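Local coordinates for protein similar to sp|P32453 Saccharomyces cerevisiae YNL315c ATP11 (Candida glabrata CBS 138, PDB 2P4F) that probably acts as a mitochondrial chaperone of the ATP11 family, binding unfolded protein, and has a half-barrel functional domain, at residues D103-L108 with R124-N129. Numbering follows the deposited sequence.
Sequences DDYLKL and RAKWSN
Tyr105 and Trp127 make a T-shaped aromatic contact where the short helix 102-105 meets the C-terminal end of helix 116-126, beside the antiparallel sheet. It is an example of an indole edge packing over a phenol face to join two segments distant in sequence. The tryptophan supplies the edge: CZ2 and CH2, the CZ2-CH2 edge of its six-membered ring, come down on the tyrosine face, with CZ2 over the centre of that ring. The ring centroids lie 5.1 Å apart and the planes are inclined at 68°. The closest approach is 3.7 Å, between Tyr105 CE1 and Trp127 CH2. Trp127 has CG anti to its own carbonyl carbon (chi1 -61°), which carries the indole toward the phenol although its side chain starts out beside the opposing segment rather than facing it.

Lys126 packs beside the pair. With CG anti to the backbone N, CG lies over one face of the indole, offset toward the rim; the bend at chi2 (68°) then sends CD, CE and NZ toward Tyr105, where CE passes within 4.0 Å of Tyr105 CB. The ammonium NZ ends 3.5 Å from Tyr105 O without forming a hydrogen bond, though a weak electrostatic attraction is possible. The phenol's polar end is fixed separately, by a hydrogen bond between Tyr105 OH and Gln218 OE1 on strand 215-220. The side chains of Tyr105 and Trp127 both touch Asn233 of strand 229-236, and Trp123 gives Trp127 a second edge-to-face partner. The arrangement is an edge-to-face aromatic cluster where helices 102-105 and 116-126 meet beside the half-barrel sheet.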
loop_
_atom_site.group_PDB
_atom_site.type_symbol
_atom_site.label_atom_id
_atom_site.label_comp_id
_atom_site.label_asym_id
_atom_site.label_seq_id
_atom_site.Cartn_x
_atom_site.Cartn_y
_atom_site.Cartn_z
ATOM N N ASP A 103 10.699 -15.289 -0.103
ATOM C CA ASP A 103 11.525 -16.437 0.344
ATOM C C ASP A 103 12.321 -16.155 1.609
ATOM O O ASP A 103 12.720 -17.060 2.363
ATOM C CB ASP A 103 12.464 -16.807 -0.796
ATOM C CG ASP A 103 13.145 -18.152 -0.606
ATOM O OD1 ASP A 103 12.484 -19.210 -0.519
ATOM O OD2 ASP A 103 14.395 -18.115 -0.573
ATOM N N ASP A 104 12.637 -14.874 1.873
ATOM C CA ASP A 104 13.327 -14.510 3.107
ATOM C C ASP A 104 12.451 -14.636 4.344
ATOM O O ASP A 104 12.944 -14.659 5.474
ATOM C CB ASP A 104 13.814 -13.058 2.991
ATOM C CG ASP A 104 14.868 -12.894 1.902
ATOM O OD1 ASP A 104 15.817 -13.736 1.875
ATOM O OD2 ASP A 104 14.774 -11.957 1.074
ATOM N N TYR A 105 11.134 -14.710 4.183
ATOM C CA TYR A 105 10.225 -14.838 5.307
ATOM C C TYR A 105 9.639 -16.242 5.406
ATOM O O TYR A 105 9.521 -16.780 6.511
ATOM C CB TYR A 105 9.059 -13.858 5.137
ATOM C CG TYR A 105 9.445 -12.399 5.030
ATOM C CD1 TYR A 105 10.201 -11.776 6.010
ATOM C CD2 TYR A 105 8.992 -11.629 3.967
ATOM C CE1 TYR A 105 10.555 -10.416 5.933
ATOM C CE2 TYR A 105 9.326 -10.286 3.870
ATOM C CZ TYR A 105 10.092 -9.684 4.828
ATOM O OH TYR A 105 10.412 -8.337 4.739
ATOM N N LEU A 106 9.252 -16.806 4.259
ATOM C CA LEU A 106 8.693 -18.162 4.184
ATOM C C LEU A 106 9.389 -18.860 3.009
ATOM O O LEU A 106 9.242 -18.323 1.886
ATOM C CB LEU A 106 7.194 -18.249 3.912
ATOM C CG LEU A 106 6.246 -17.575 4.883
ATOM C CD1 LEU A 106 4.812 -17.638 4.352
ATOM C CD2 LEU A 106 6.338 -18.219 6.262
ATOM N N LYS A 107 10.076 -19.950 3.186
ATOM C CA LYS A 107 10.815 -20.547 2.077
ATOM C C LYS A 107 9.856 -21.095 1.032
ATOM O O LYS A 107 8.980 -21.948 1.264
ATOM C CB LYS A 107 11.724 -21.676 2.566
ATOM C CG LYS A 107 12.864 -21.173 3.464
ATOM C CD LYS A 107 13.750 -20.172 2.746
ATOM C CE LYS A 107 14.645 -19.359 3.647
ATOM N NZ LYS A 107 14.111 -18.072 4.172
ATOM N N LEU A 108 10.044 -20.595 -0.180
ATOM C CA LEU A 108 9.090 -20.984 -1.218
ATOM C C LEU A 108 9.116 -22.477 -1.479
ATOM O O LEU A 108 8.060 -23.053 -1.735
ATOM C CB LEU A 108 9.357 -20.285 -2.553
ATOM C CG LEU A 108 9.422 -18.761 -2.462
ATOM C CD1 LEU A 108 9.724 -18.147 -3.817
ATOM C CD2 LEU A 108 8.098 -18.272 -1.897
ATOM N N ARG A 124 0.240 -15.271 8.590
ATOM C CA ARG A 124 -0.236 -14.539 9.772
ATOM C C ARG A 124 0.552 -14.935 11.012
ATOM O O ARG A 124 0.818 -14.069 11.855
ATOM C CB ARG A 124 -1.746 -14.768 9.928
ATOM C CG ARG A 124 -2.520 -14.167 8.749
ATOM C CD ARG A 124 -4.006 -14.250 9.062
ATOM N NE ARG A 124 -4.782 -13.770 7.923
ATOM C CZ ARG A 124 -4.987 -12.512 7.557
ATOM N NH1 ARG A 124 -4.459 -11.516 8.264
ATOM N NH2 ARG A 124 -5.732 -12.257 6.478
ATOM N N ALA A 125 0.931 -16.220 11.162
ATOM C CA ALA A 125 1.714 -16.627 12.346
ATOM C C ALA A 125 3.051 -15.913 12.327
ATOM O O ALA A 125 3.564 -15.527 13.410
ATOM C CB ALA A 125 1.943 -18.140 12.388
ATOM N N LYS A 126 3.624 -15.741 11.139
ATOM C CA LYS A 126 4.990 -15.154 11.037
ATOM C C LYS A 126 5.047 -13.784 11.669
ATOM O O LYS A 126 6.009 -13.370 12.321
ATOM C CB LYS A 126 5.389 -15.083 9.559
ATOM C CG LYS A 126 6.633 -14.290 9.193
ATOM C CD LYS A 126 7.890 -14.971 9.729
ATOM C CE LYS A 126 9.121 -14.364 9.072
ATOM N NZ LYS A 126 10.383 -15.068 9.491
ATOM N N TRP A 127 3.962 -13.030 11.510
ATOM C CA TRP A 127 3.934 -11.620 11.909
ATOM C C TRP A 127 3.183 -11.413 13.215
ATOM O O TRP A 127 3.001 -10.271 13.685
ATOM C CB TRP A 127 3.323 -10.755 10.786
ATOM C CG TRP A 127 4.154 -10.858 9.524
ATOM C CD1 TRP A 127 3.807 -11.509 8.372
ATOM C CD2 TRP A 127 5.451 -10.293 9.320
ATOM N NE1 TRP A 127 4.830 -11.385 7.450
ATOM C CE2 TRP A 127 5.835 -10.641 8.014
ATOM C CE3 TRP A 127 6.291 -9.522 10.140
ATOM C CZ2 TRP A 127 7.052 -10.257 7.469
ATOM C CZ3 TRP A 127 7.510 -9.134 9.604
ATOM C CH2 TRP A 127 7.872 -9.495 8.297
ATOM N N SER A 128 2.761 -12.521 13.803
ATOM C CA SER A 128 1.894 -12.458 14.965
ATOM C C SER A 128 2.570 -11.899 16.195
ATOM O O SER A 128 1.883 -11.500 17.145
ATOM C CB SER A 128 1.347 -13.856 15.332
ATOM O OG SER A 128 2.382 -14.733 15.711
ATOM N N ASN A 129 3.895 -11.856 16.307
ATOM C CA ASN A 129 4.328 -11.453 17.658
ATOM C C ASN A 129 4.500 -9.945 17.737
ATOM O O ASN A 129 5.175 -9.483 18.642
ATOM C CB ASN A 129 5.610 -12.204 17.991
ATOM C CG ASN A 129 6.595 -12.301 16.838
ATOM O OD1 ASN A 129 6.305 -12.024 15.668
ATOM N ND2 ASN A 129 7.811 -12.709 17.202
#